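Uncharacterized protein MJ0236 (Methanocaldococcus jannaschii DSM 2661, PDB 2PHP) probably makes thiamine phosphate through this C-terminal ThiN domain, the rest of the bifunctional enzyme probably phosphorylating hydroxymethylpyrimidine and its monophosphate. Local coordinates at residues E92-M97 with G164-E169; K13-A18 with S35-S40; P42-F47 with I82-S87; D111-S116 with V144-Y149; D49-T54 with G69-G74. All coordinates share one frame; numbering follows the deposited sequence.

Contact 1: residues E92-M97 with G164-E169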
# COMPACT_ATOMS: atom_id res chain seq x y z
N GLU B 92 1.41 -25.39 -23.55
CA GLU B 92 0.73 -25.57 -22.26
C GLU B 92 1.35 -24.68 -21.18
O GLU B 92 0.73 -24.43 -20.15
CB GLU B 92 0.83 -27.03 -21.80
CG GLU B 92 -0.34 -27.92 -22.18
CD GLU B 92 -0.27 -29.28 -21.49
OE1 GLU B 92 -1.23 -30.06 -21.64
OE2 GLU B 92 0.73 -29.57 -20.80
N ILE B 93 2.56 -24.21 -21.42
CA ILE B 93 3.25 -23.35 -20.45
C ILE B 93 2.82 -21.88 -20.60
O ILE B 93 3.16 -21.22 -21.58
CB ILE B 93 4.78 -23.48 -20.64
CG1 ILE B 93 5.20 -24.93 -20.37
CG2 ILE B 93 5.52 -22.54 -19.69
CD1 ILE B 93 4.91 -25.40 -18.94
N ARG B 94 2.07 -21.38 -19.62
CA ARG B 94 1.58 -20.00 -19.66
C ARG B 94 2.05 -19.11 -18.50
O ARG B 94 1.70 -17.93 -18.45
CB ARG B 94 0.04 -19.99 -19.69
CG ARG B 94 -0.56 -20.79 -20.83
CD ARG B 94 -2.08 -20.77 -20.81
NE ARG B 94 -2.66 -21.45 -19.64
CZ ARG B 94 -3.14 -20.83 -18.57
NH1 ARG B 94 -3.13 -19.51 -18.51
NH2 ARG B 94 -3.64 -21.53 -17.56
N ALA B 95 2.84 -19.65 -17.57
CA ALA B 95 3.27 -18.85 -16.42
C ALA B 95 4.74 -18.95 -16.03
O ALA B 95 5.40 -19.97 -16.26
CB ALA B 95 2.39 -19.17 -15.21
N CYS B 96 5.22 -17.89 -15.39
CA CYS B 96 6.61 -17.82 -14.95
C CYS B 96 6.82 -16.80 -13.83
O CYS B 96 6.16 -15.76 -13.78
CB CYS B 96 7.51 -17.47 -16.13
SG CYS B 96 9.26 -17.20 -15.72
N MSE B 97 7.74 -17.12 -12.93
CA MSE B 97 8.09 -16.25 -11.82
C MSE B 97 9.60 -16.30 -11.63
O MSE B 97 10.18 -17.39 -11.62
CB MSE B 97 7.42 -16.71 -10.52
CG MSE B 97 7.90 -15.94 -9.31
SE MSE B 97 6.94 -16.41 -7.71
CE MSE B 97 7.56 -15.02 -6.52
N GLY B 164 5.58 -22.96 -15.50
CA GLY B 164 4.50 -23.90 -15.25
C GLY B 164 3.29 -23.63 -16.12
O GLY B 164 3.30 -22.69 -16.92
N ARG B 165 2.25 -24.44 -15.96
CA ARG B 165 1.04 -24.30 -16.76
C ARG B 165 0.27 -23.02 -16.42
O ARG B 165 -0.30 -22.39 -17.31
CB ARG B 165 0.14 -25.53 -16.58
CG ARG B 165 0.80 -26.81 -17.09
CD ARG B 165 -0.20 -27.78 -17.68
NE ARG B 165 0.23 -29.17 -17.52
CZ ARG B 165 0.73 -29.67 -16.39
NH1 ARG B 165 0.86 -28.90 -15.31
NH2 ARG B 165 1.13 -30.94 -16.35
N ASP B 166 0.25 -22.66 -15.14
CA ASP B 166 -0.41 -21.44 -14.70
C ASP B 166 0.29 -20.91 -13.45
O ASP B 166 1.12 -21.60 -12.85
CB ASP B 166 -1.90 -21.64 -14.43
CG ASP B 166 -2.18 -22.74 -13.43
OD1 ASP B 166 -1.57 -22.74 -12.34
OD2 ASP B 166 -3.04 -23.60 -13.74
N ALA B 167 -0.05 -19.68 -13.07
CA ALA B 167 0.58 -19.04 -11.92
C ALA B 167 0.51 -19.84 -10.62
O ALA B 167 1.46 -19.82 -9.83
CB ALA B 167 -0.02 -17.65 -11.71
N ILE B 168 -0.60 -20.53 -10.39
CA ILE B 168 -0.76 -21.31 -9.17
C ILE B 168 0.22 -22.48 -9.15
O ILE B 168 0.81 -22.79 -8.12
CB ILE B 168 -2.19 -21.86 -9.02
CG1 ILE B 168 -3.20 -20.70 -9.05
CG2 ILE B 168 -2.31 -22.63 -7.70
CD1 ILE B 168 -4.66 -21.13 -8.99
N GLU B 169 0.39 -23.11 -10.30
CA GLU B 169 1.31 -24.23 -10.41
C GLU B 169 2.73 -23.74 -10.16
O GLU B 169 3.54 -24.43 -9.53
CB GLU B 169 1.22 -24.87 -11.79
CG GLU B 169 1.85 -26.25 -11.84
CD GLU B 169 1.75 -26.89 -13.21
OE1 GLU B 169 2.51 -26.47 -14.12
OE2 GLU B 169 0.92 -27.81 -13.38
O HOH W 1 -5.71 -22.19 -15.22
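The carbonyl oxygen of Gly164 is gripped by two successive amides: Ala95 N bonds to Gly164 O at 3.1 Å with an N-H...O angle of 152°, and Arg94 N adds a weak bond to Gly164 O at 3.2 Å. Two residues facing one make this a classic beta bulge, placed where strand 95-100 begins beside the end of strand 159-164. Gly164 N returns a bond to Ala95 O and closes the antiparallel hydrogen-bonded pair. A bend at chi3 (-66°) folds the Arg94 guanidinium back so that one face lies against Arg165 O, which is offset toward the rim and badly angled for a bond. The group is secured elsewhere, by Ser40 O and the Glu39 carboxylate, both on NH1. A leucine at Arg94 would probably strip Glu39 of its counter-charge and Ser40 O of this donor. On the outer side, Glu92 OE2 lies at the edge of the Arg165 guanidinium, 3.3 Å from Arg165 NE, a salt bridge whose hydrogen bond is weak. Ala95 presses its CB to 3.2 Å from Asp166 C, which marks tight packing at the helix start. There Asp166 is the N-cap of helix 167-185, its OD1 accepting from Glu169 N at 2.9 Å. Glu169 OE1 in turn takes Arg165 N from above the carboxylate plane at 2.8 Å and a nearly straight 176°.

Contact 2: residues K13-A18 with S35-S40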
# COMPACT_ATOMS: atom_id res chain seq x y z
N LYS B 13 -7.70 -14.46 -12.27
CA LYS B 13 -8.03 -15.23 -11.07
C LYS B 13 -6.87 -16.14 -10.63
O LYS B 13 -6.63 -16.31 -9.43
CB LYS B 13 -9.28 -16.09 -11.29
CG LYS B 13 -10.60 -15.34 -11.27
CD LYS B 13 -11.78 -16.31 -11.19
CE LYS B 13 -13.09 -15.59 -11.48
NZ LYS B 13 -14.18 -16.51 -11.88
N ASN B 14 -6.16 -16.72 -11.60
CA ASN B 14 -5.03 -17.59 -11.27
C ASN B 14 -3.91 -16.79 -10.63
O ASN B 14 -3.36 -17.19 -9.61
CB ASN B 14 -4.51 -18.30 -12.52
CG ASN B 14 -5.48 -19.33 -13.05
OD1 ASN B 14 -6.25 -19.92 -12.28
ND2 ASN B 14 -5.45 -19.57 -14.35
N LEU B 15 -3.58 -15.65 -11.23
CA LEU B 15 -2.52 -14.79 -10.70
C LEU B 15 -2.88 -14.29 -9.30
O LEU B 15 -2.04 -14.30 -8.40
CB LEU B 15 -2.29 -13.60 -11.63
CG LEU B 15 -1.40 -13.93 -12.83
CD1 LEU B 15 -1.52 -12.86 -13.90
CD2 LEU B 15 0.03 -14.06 -12.34
N SER B 16 -4.13 -13.87 -9.13
CA SER B 16 -4.60 -13.36 -7.85
C SER B 16 -4.49 -14.42 -6.75
O SER B 16 -4.05 -14.12 -5.64
CB SER B 16 -6.05 -12.90 -7.98
OG SER B 16 -6.15 -11.83 -8.91
N TYR B 17 -4.89 -15.65 -7.05
CA TYR B 17 -4.81 -16.69 -6.04
C TYR B 17 -3.35 -17.06 -5.78
O TYR B 17 -2.98 -17.34 -4.64
CB TYR B 17 -5.59 -17.95 -6.46
CG TYR B 17 -5.60 -19.00 -5.38
CD1 TYR B 17 -6.21 -18.74 -4.15
CD2 TYR B 17 -4.98 -20.23 -5.56
CE1 TYR B 17 -6.19 -19.69 -3.12
CE2 TYR B 17 -4.95 -21.18 -4.55
CZ TYR B 17 -5.56 -20.90 -3.33
OH TYR B 17 -5.51 -21.83 -2.32
N ALA B 18 -2.53 -17.05 -6.82
CA ALA B 18 -1.12 -17.36 -6.66
C ALA B 18 -0.49 -16.37 -5.68
O ALA B 18 0.34 -16.76 -4.85
CB ALA B 18 -0.40 -17.28 -8.00
N SER B 35 11.03 -9.68 -7.56
CA SER B 35 10.41 -10.74 -8.34
C SER B 35 9.08 -10.31 -8.92
O SER B 35 8.46 -9.36 -8.44
CB SER B 35 10.14 -11.97 -7.47
OG SER B 35 11.32 -12.48 -6.89
N ASN B 36 8.64 -11.01 -9.95
CA ASN B 36 7.33 -10.73 -10.53
C ASN B 36 6.78 -12.08 -10.96
O ASN B 36 7.53 -13.04 -11.14
CB ASN B 36 7.42 -9.79 -11.73
CG ASN B 36 6.08 -9.10 -12.03
OD1 ASN B 36 5.02 -9.51 -11.54
ND2 ASN B 36 6.13 -8.04 -12.84
N ILE B 37 5.46 -12.18 -11.09
CA ILE B 37 4.84 -13.42 -11.52
C ILE B 37 3.88 -13.05 -12.64
O ILE B 37 3.13 -12.06 -12.54
CB ILE B 37 4.11 -14.12 -10.34
CG1 ILE B 37 3.56 -15.48 -10.80
CG2 ILE B 37 3.02 -13.23 -9.80
CD1 ILE B 37 3.14 -16.39 -9.68
N ALA B 38 3.92 -13.83 -13.72
CA ALA B 38 3.11 -13.57 -14.89
C ALA B 38 2.44 -14.83 -15.45
O ALA B 38 2.92 -15.95 -15.27
CB ALA B 38 3.95 -12.93 -15.98
N GLU B 39 1.33 -14.61 -16.15
CA GLU B 39 0.60 -15.70 -16.77
C GLU B 39 -0.03 -15.16 -18.04
O GLU B 39 -0.52 -14.02 -18.08
CB GLU B 39 -0.48 -16.24 -15.83
CG GLU B 39 -1.11 -17.55 -16.32
CD GLU B 39 -2.18 -18.08 -15.37
OE1 GLU B 39 -1.88 -18.24 -14.16
OE2 GLU B 39 -3.31 -18.35 -15.83
N SER B 40 -0.01 -15.98 -19.09
CA SER B 40 -0.57 -15.57 -20.37
C SER B 40 -1.81 -16.35 -20.73
O SER B 40 -2.14 -17.38 -20.13
CB SER B 40 0.45 -15.81 -21.48
OG SER B 40 0.55 -17.20 -21.74
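Glu39 directs its CG opposite its own amide nitrogen (chi1 -169°) and stays extended at chi2, carrying its carboxylate across to the helix, while Asn14 sets CG opposite its carbonyl carbon and turns its amide to meet it. The evidence for a specific pairing is good: Asn14 ND2 to Glu39 OE2 is 2.9 Å with an N-H...O angle of 167°, the acceptor lies close to the amide plane, and the syn lone pair of OE2 is used. The two side chains cross at a slant, and Glu39 OE1 comes within 3.1 Å of Asn14 CB. This buried carboxylate has further mates, Ala167 N on OE1 and the Arg94 guanidinium on OE2. A valine in place of Glu39 would probably leave Asn14 ND2 and Ala167 N without their acceptor and Arg94 without its counter-charge. Below the polar end, Leu15 and Glu39 run alongside each other, pointing opposite ways, with Leu15 CG 3.9 Å from Glu39 CB. Leu15 CD2 then leans on Ile37 CG2 at 4.0 Å, and one turn on Ala18 CB meets Ile37 CD1, also at 4.0 Å. Axes 8.7 Å apart and 159° between directions describe a helix lying nearly antiparallel over a strand. Helices 8-22 and 167-185 cover the sheet face bearing Ile37 and Glu39, and helix 77-87 packs against Ala38 and Ser40, giving the helix-sheet-helix layering of an alpha/beta/alpha domain.

Contact 3: residues P42-F47 with I82-S87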
# COMPACT_ATOMS: atom_id res chain seq x y z
N PRO B 42 -3.81 -18.59 -23.57
CA PRO B 42 -3.21 -19.63 -24.41
C PRO B 42 -2.74 -19.01 -25.74
O PRO B 42 -3.35 -18.06 -26.22
CB PRO B 42 -4.36 -20.62 -24.60
CG PRO B 42 -5.18 -20.44 -23.34
CD PRO B 42 -5.19 -18.94 -23.18
N PHE B 43 -1.65 -19.54 -26.30
CA PHE B 43 -1.12 -19.03 -27.57
C PHE B 43 -1.01 -17.50 -27.58
O PHE B 43 -1.57 -16.83 -28.45
CB PHE B 43 -2.01 -19.50 -28.73
CG PHE B 43 -2.15 -21.00 -28.81
CD1 PHE B 43 -1.09 -21.78 -29.27
CD2 PHE B 43 -3.30 -21.63 -28.35
CE1 PHE B 43 -1.18 -23.18 -29.26
CE2 PHE B 43 -3.39 -23.02 -28.33
CZ PHE B 43 -2.32 -23.79 -28.79
N PRO B 44 -0.26 -16.93 -26.62
CA PRO B 44 -0.12 -15.47 -26.57
C PRO B 44 0.52 -14.88 -27.83
O PRO B 44 1.51 -15.41 -28.34
CB PRO B 44 0.73 -15.25 -25.32
CG PRO B 44 1.61 -16.49 -25.30
CD PRO B 44 0.61 -17.59 -25.63
N LYS B 45 -0.05 -13.78 -28.31
CA LYS B 45 0.45 -13.10 -29.51
C LYS B 45 1.58 -12.12 -29.21
O LYS B 45 2.46 -11.91 -30.04
CB LYS B 45 -0.70 -12.38 -30.22
CG LYS B 45 -1.17 -13.04 -31.52
CD LYS B 45 -1.60 -14.51 -31.35
CE LYS B 45 -0.42 -15.49 -31.39
NZ LYS B 45 0.29 -15.50 -32.71
N ASP B 46 1.55 -11.52 -28.02
CA ASP B 46 2.58 -10.57 -27.60
C ASP B 46 2.44 -10.32 -26.10
O ASP B 46 1.52 -10.84 -25.47
CB ASP B 46 2.46 -9.25 -28.37
CG ASP B 46 1.08 -8.63 -28.26
OD1 ASP B 46 0.52 -8.63 -27.14
OD2 ASP B 46 0.56 -8.13 -29.28
N PHE B 47 3.34 -9.52 -25.53
CA PHE B 47 3.32 -9.26 -24.10
C PHE B 47 1.99 -8.72 -23.59
O PHE B 47 1.71 -8.77 -22.39
CB PHE B 47 4.46 -8.31 -23.71
CG PHE B 47 4.16 -6.85 -23.93
CD1 PHE B 47 3.60 -6.08 -22.91
CD2 PHE B 47 4.46 -6.24 -25.14
CE1 PHE B 47 3.34 -4.73 -23.10
CE2 PHE B 47 4.20 -4.89 -25.34
CZ PHE B 47 3.64 -4.13 -24.32
N ILE B 82 9.88 -14.44 -21.81
CA ILE B 82 10.18 -15.80 -21.40
C ILE B 82 9.02 -16.75 -21.71
O ILE B 82 9.21 -17.80 -22.31
CB ILE B 82 10.52 -15.88 -19.90
CG1 ILE B 82 11.80 -15.10 -19.60
CG2 ILE B 82 10.67 -17.34 -19.49
CD1 ILE B 82 12.07 -14.88 -18.10
N ILE B 83 7.81 -16.36 -21.30
CA ILE B 83 6.63 -17.19 -21.54
C ILE B 83 6.35 -17.41 -23.03
O ILE B 83 6.13 -18.54 -23.46
CB ILE B 83 5.38 -16.58 -20.86
CG1 ILE B 83 5.61 -16.56 -19.34
CG2 ILE B 83 4.14 -17.41 -21.21
CD1 ILE B 83 4.60 -15.75 -18.56
N LEU B 84 6.35 -16.34 -23.81
CA LEU B 84 6.10 -16.48 -25.24
C LEU B 84 7.16 -17.34 -25.91
O LEU B 84 6.86 -18.07 -26.86
CB LEU B 84 6.03 -15.11 -25.92
CG LEU B 84 4.63 -14.47 -25.88
CD1 LEU B 84 4.21 -14.24 -24.43
CD2 LEU B 84 4.64 -13.17 -26.66
N SER B 85 8.40 -17.27 -25.42
CA SER B 85 9.47 -18.09 -25.99
C SER B 85 9.26 -19.56 -25.64
O SER B 85 9.32 -20.43 -26.50
CB SER B 85 10.84 -17.63 -25.47
OG SER B 85 11.21 -16.37 -26.00
N ALA B 86 9.00 -19.84 -24.37
CA ALA B 86 8.79 -21.21 -23.92
C ALA B 86 7.55 -21.84 -24.55
O ALA B 86 7.53 -23.04 -24.81
CB ALA B 86 8.69 -21.26 -22.40
N SER B 87 6.52 -21.03 -24.79
CA SER B 87 5.28 -21.55 -25.36
C SER B 87 5.50 -22.15 -26.75
O SER B 87 4.72 -22.99 -27.20
CB SER B 87 4.20 -20.47 -25.42
OG SER B 87 4.51 -19.45 -26.35
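Leu84 divides its two methyl groups between two parts of the loop 42-47. Its chi1 of -86° combined with a chi2 of 62° turns CD1 toward the Pro44 ring and leaves CD2 for the backbone further along. Leu84 CD1 lies 3.5 Å from Pro44 CG, the atom displaced in the ring's C-gamma-endo pucker, and 3.7 Å from Pro44 CB, so one methyl rests alongside two ring carbons. Ring and leucine lie side by side with opposite headings. On the other branch, Leu84 CD2 reaches Asp46 CA at 3.4 Å and Phe47 N at 4.0 Å, beneath a bend whose Lys45 and Asp46 side chains set out away from the helix. Asp46 OD1 is engaged with Lys48 N instead. One turn on, Ser87 has chi1 68°, which brings OG back to donate to Leu84 O at 2.8 Å from above the carbonyl plane. That bond ties the hydroxyl to its own helix, 77-87, with Pro44 CG still 4.3 Å from Ser87 OG. Across the two segments the closest approaches, to Pro44 CG and Asp46 CA, are therefore between carbons, joining the connection from strand 37-40 to strand 50-53 onto the helix through shape and van der Waals contact, without directional polar bonds.

Contact 4: residues D111-S116 with V144-Y149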
# COMPACT_ATOMS: atom_id res chain seq x y z
N ASP B 111 17.47 -32.75 -8.69
CA ASP B 111 17.00 -34.11 -8.44
C ASP B 111 15.47 -34.15 -8.34
O ASP B 111 14.86 -35.21 -8.55
CB ASP B 111 17.63 -34.64 -7.16
CG ASP B 111 19.15 -34.70 -7.23
OD1 ASP B 111 19.68 -35.47 -8.07
OD2 ASP B 111 19.82 -33.97 -6.46
N LYS B 112 14.86 -33.01 -8.05
CA LYS B 112 13.40 -32.92 -7.91
C LYS B 112 12.74 -32.15 -9.05
O LYS B 112 11.52 -32.20 -9.22
CB LYS B 112 13.06 -32.24 -6.58
CG LYS B 112 13.65 -32.94 -5.37
CD LYS B 112 13.48 -32.12 -4.10
CE LYS B 112 14.26 -32.78 -2.96
NZ LYS B 112 13.98 -32.18 -1.63
N PHE B 113 13.54 -31.45 -9.84
CA PHE B 113 13.02 -30.66 -10.94
C PHE B 113 13.83 -30.79 -12.22
O PHE B 113 15.01 -31.14 -12.18
CB PHE B 113 12.99 -29.18 -10.54
CG PHE B 113 12.01 -28.86 -9.45
CD1 PHE B 113 10.65 -28.80 -9.72
CD2 PHE B 113 12.44 -28.62 -8.15
CE1 PHE B 113 9.73 -28.49 -8.72
CE2 PHE B 113 11.53 -28.32 -7.14
CZ PHE B 113 10.17 -28.26 -7.42
N ALA B 114 13.18 -30.52 -13.34
CA ALA B 114 13.84 -30.54 -14.64
C ALA B 114 14.47 -29.15 -14.69
O ALA B 114 13.77 -28.14 -14.59
CB ALA B 114 12.82 -30.70 -15.76
N VAL B 115 15.78 -29.11 -14.85
CA VAL B 115 16.52 -27.85 -14.89
C VAL B 115 17.34 -27.68 -16.16
O VAL B 115 17.91 -28.65 -16.68
CB VAL B 115 17.48 -27.75 -13.67
CG1 VAL B 115 18.09 -26.36 -13.59
CG2 VAL B 115 16.74 -28.09 -12.39
N SER B 116 17.41 -26.45 -16.65
CA SER B 116 18.18 -26.14 -17.84
C SER B 116 18.68 -24.71 -17.66
O SER B 116 18.25 -24.01 -16.73
CB SER B 116 17.32 -26.26 -19.10
OG SER B 116 18.10 -26.06 -20.26
N VAL B 144 10.38 -27.71 -22.46
CA VAL B 144 10.31 -26.67 -21.43
C VAL B 144 10.51 -27.31 -20.07
O VAL B 144 9.73 -28.16 -19.65
CB VAL B 144 8.94 -25.95 -21.46
CG1 VAL B 144 8.87 -24.90 -20.36
CG2 VAL B 144 8.72 -25.32 -22.83
N PRO B 145 11.58 -26.92 -19.36
CA PRO B 145 11.84 -27.49 -18.03
C PRO B 145 11.05 -26.77 -16.95
O PRO B 145 10.27 -25.86 -17.24
CB PRO B 145 13.34 -27.31 -17.87
CG PRO B 145 13.56 -25.97 -18.54
CD PRO B 145 12.70 -26.08 -19.80
N ASP B 146 11.26 -27.18 -15.70
CA ASP B 146 10.60 -26.54 -14.57
C ASP B 146 11.37 -25.28 -14.22
O ASP B 146 10.82 -24.30 -13.73
CB ASP B 146 10.62 -27.45 -13.34
CG ASP B 146 9.83 -28.72 -13.54
OD1 ASP B 146 8.59 -28.63 -13.66
OD2 ASP B 146 10.45 -29.80 -13.57
N ILE B 147 12.67 -25.32 -14.50
CA ILE B 147 13.55 -24.21 -14.16
C ILE B 147 14.55 -23.84 -15.25
O ILE B 147 15.16 -24.71 -15.88
CB ILE B 147 14.35 -24.54 -12.88
CG1 ILE B 147 13.39 -24.79 -11.72
CG2 ILE B 147 15.33 -23.44 -12.57
CD1 ILE B 147 14.06 -25.27 -10.44
N ILE B 148 14.71 -22.54 -15.44
CA ILE B 148 15.66 -22.00 -16.39
C ILE B 148 16.41 -20.97 -15.56
O ILE B 148 15.83 -20.00 -15.07
CB ILE B 148 14.98 -21.31 -17.58
CG1 ILE B 148 14.26 -22.34 -18.45
CG2 ILE B 148 16.02 -20.59 -18.43
CD1 ILE B 148 13.65 -21.77 -19.70
N TYR B 149 17.70 -21.19 -15.36
CA TYR B 149 18.50 -20.27 -14.57
C TYR B 149 19.70 -19.85 -15.38
O TYR B 149 19.97 -20.41 -16.44
CB TYR B 149 18.95 -20.95 -13.28
CG TYR B 149 20.11 -21.92 -13.43
CD1 TYR B 149 21.43 -21.46 -13.45
CD2 TYR B 149 19.90 -23.29 -13.54
CE1 TYR B 149 22.50 -22.34 -13.57
CE2 TYR B 149 20.96 -24.18 -13.67
CZ TYR B 149 22.26 -23.70 -13.68
OH TYR B 149 23.32 -24.58 -13.80
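Ala114 N donates to Asp146 OD2 at 2.8 Å and a nearly straight 169°, on the anti lone pair of the carboxylate. Asp146 CG stands opposite its carbonyl carbon (chi1 -65°), which brings OD2 to the Ala114 amide at the approach to strand 115-117; OD1 forms a salt bridge with Lys173 of helix 167-185. Asp146 OD2 also lies at the edge of the Phe113 ring. Backbone bonds make the second group. Ala114 O accepts twice, from Asp146 N at 2.9 Å and from Ile147 N at 3.0 Å. Further on, Ser116 N binds Ile147 O at 2.9 Å, and Tyr149 N reaches Ser116 O at 3.2 Å. This alternation, with Val115 paired to Ile147 and Ser116 to Ile148, is the register of parallel strands. Strand 115-117, helix 129-141 and strand 147-150 form a beta-alpha-beta unit, whose strands are the one parallel pair of the main sheet; strand 115-117 lies outermost within the chain. Apolar contacts fall on both faces. On the face of Val115 and Ile147, Val115 CG1 meets the edge of the Tyr149 ring, 3.6 Å from CD2, the valine standing roughly perpendicular to the tyrosine. Phe113 CB rests 4.1 Å from Ile147 CD1, with Ile177 of helix 167-185 touching both residues. On the other face, Ser116 CB packs at 3.8 Å on Pro145 CG, while Ser116 OG is bonded to Ala137 O of the crossover helix.

Contact 5: residues D49-T54 with G69-G74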
# COMPACT_ATOMS: atom_id res chain seq x y z
N ASP B 49 -0.82 -10.02 -24.13
CA ASP B 49 -1.66 -11.14 -23.75
C ASP B 49 -1.13 -11.75 -22.46
O ASP B 49 -1.56 -12.82 -22.05
CB ASP B 49 -1.67 -12.22 -24.84
CG ASP B 49 -2.43 -11.78 -26.09
OD1 ASP B 49 -3.19 -10.79 -26.03
OD2 ASP B 49 -2.27 -12.45 -27.14
N VAL B 50 -0.18 -11.07 -21.82
CA VAL B 50 0.42 -11.56 -20.57
C VAL B 50 0.13 -10.61 -19.41
O VAL B 50 0.35 -9.41 -19.52
CB VAL B 50 1.95 -11.70 -20.70
CG1 VAL B 50 2.53 -12.31 -19.43
CG2 VAL B 50 2.30 -12.54 -21.92
N ALA B 51 -0.36 -11.15 -18.29
CA ALA B 51 -0.64 -10.32 -17.11
C ALA B 51 0.37 -10.54 -15.98
O ALA B 51 0.89 -11.65 -15.81
CB ALA B 51 -2.05 -10.59 -16.60
N ALA B 52 0.63 -9.48 -15.22
CA ALA B 52 1.57 -9.54 -14.10
C ALA B 52 1.49 -8.27 -13.25
O ALA B 52 0.69 -7.38 -13.54
CB ALA B 52 2.98 -9.72 -14.63
N LEU B 53 2.32 -8.18 -12.21
CA LEU B 53 2.32 -7.00 -11.34
C LEU B 53 2.87 -5.78 -12.05
O LEU B 53 3.82 -5.89 -12.81
CB LEU B 53 3.15 -7.26 -10.08
CG LEU B 53 2.61 -8.32 -9.13
CD1 LEU B 53 3.58 -8.59 -8.01
CD2 LEU B 53 1.28 -7.85 -8.58
N THR B 54 2.26 -4.63 -11.81
CA THR B 54 2.71 -3.38 -12.41
C THR B 54 3.96 -2.94 -11.63
O THR B 54 4.77 -2.18 -12.13
CB THR B 54 1.60 -2.30 -12.32
OG1 THR B 54 1.08 -2.26 -10.99
CG2 THR B 54 0.47 -2.61 -13.30
N GLY B 69 1.97 -2.99 -6.55
CA GLY B 69 1.27 -2.83 -7.81
C GLY B 69 0.04 -3.70 -7.97
O GLY B 69 -0.38 -4.40 -7.04
N ASP B 70 -0.55 -3.65 -9.17
CA ASP B 70 -1.75 -4.41 -9.48
C ASP B 70 -1.49 -5.39 -10.60
O ASP B 70 -0.51 -5.26 -11.34
CB ASP B 70 -2.87 -3.47 -9.93
CG ASP B 70 -3.08 -2.32 -8.97
OD1 ASP B 70 -3.33 -2.58 -7.78
OD2 ASP B 70 -3.00 -1.16 -9.42
N ILE B 71 -2.37 -6.37 -10.74
CA ILE B 71 -2.23 -7.34 -11.80
C ILE B 71 -2.92 -6.77 -13.03
O ILE B 71 -4.10 -6.46 -12.99
CB ILE B 71 -2.86 -8.67 -11.44
CG1 ILE B 71 -2.05 -9.31 -10.31
CG2 ILE B 71 -2.89 -9.58 -12.65
CD1 ILE B 71 -2.62 -10.61 -9.80
N GLU B 72 -2.16 -6.62 -14.10
CA GLU B 72 -2.69 -6.08 -15.33
C GLU B 72 -1.98 -6.70 -16.52
O GLU B 72 -0.80 -7.05 -16.45
CB GLU B 72 -2.50 -4.56 -15.35
CG GLU B 72 -3.18 -3.84 -14.19
CD GLU B 72 -4.40 -3.05 -14.63
OE1 GLU B 72 -5.27 -3.63 -15.32
OE2 GLU B 72 -4.47 -1.86 -14.26
N PHE B 73 -2.72 -6.83 -17.63
CA PHE B 73 -2.16 -7.37 -18.85
C PHE B 73 -1.18 -6.35 -19.43
O PHE B 73 -1.41 -5.15 -19.37
CB PHE B 73 -3.27 -7.66 -19.86
CG PHE B 73 -3.93 -8.97 -19.65
CD1 PHE B 73 -3.39 -10.13 -20.22
CD2 PHE B 73 -5.05 -9.08 -18.83
CE1 PHE B 73 -3.95 -11.37 -19.96
CE2 PHE B 73 -5.62 -10.32 -18.57
CZ PHE B 73 -5.07 -11.46 -19.13
N GLY B 74 -0.09 -6.85 -20.00
CA GLY B 74 0.90 -5.98 -20.58
C GLY B 74 1.81 -5.35 -19.54
O GLY B 74 2.68 -4.57 -19.87
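Phe73 lays its ring over Ala51 in the antiparallel pairing of strands 50-53 and 71-73, the latter an outermost strand of the chain's mixed sheet. With CG opposite the carbonyl carbon (chi1 -83°), the ring turns back across its partner strand. Starting at the base, Phe73 CB stands 4.0 Å from Val50 O. CG is the first ring atom to meet the methyl group, 3.9 Å from Ala51 CB. CD1 sits beside the chain at 3.6 Å from Val50 C, and CE1 meets Asp49 O near the ring plane at 3.5 Å. CD2, CE2 and CZ all look onto Ala51 CB, whose distance of 3.7 Å to the ring centroid, 4° off the normal, qualifies as a CH-pi contact. The same ring takes part in a cation-pi contact with Lys8. Two bonds pair Ala52 with Glu72 through their backbones, Glu72 N to Ala52 O measuring 3.0 Å, while Ala51 and Leu53 face Phe73 and Ile71 in non-hydrogen-bonded pairs. Leu53 CD2 packs on Ile71 CG1. Where the strands part, Thr54 OG1 takes Asp70 N at 2.8 Å with an N-H...O angle of 162°, and also bonds to Tyr66 of a third subunit. Asp70 itself salt-bridges Lys23 of the second subunit. Gly69 suits a backbone geometry that by itself calls for glycine, and a CB there would also strike the threonine hydroxyl: Thr54 OG1 already lies 3.2 Å from Gly69 CA.

How the contacts relate
From the N terminus, contact 2 closes first, setting helix 8-22 on strand 37-40. The chain then opens contact 3 at 42-47 and, before helix 77-87 closes it, completes contact 5 at the sheet edge, so contact 5 is nested within contact 3. A second nest follows: contact 1 opens at 92-97 and closes only at 164-169, enclosing contact 4 and its beta-alpha-beta unit. No loops cross. Contacts 1 and 2 touch through neighbouring strands, as do contacts 2 and 5, while Ile83 packs on residues of contacts 1, 2 and 5. Contacts 4 and 5 lie near opposite edges of one sheet, their centres about 25 Å apart.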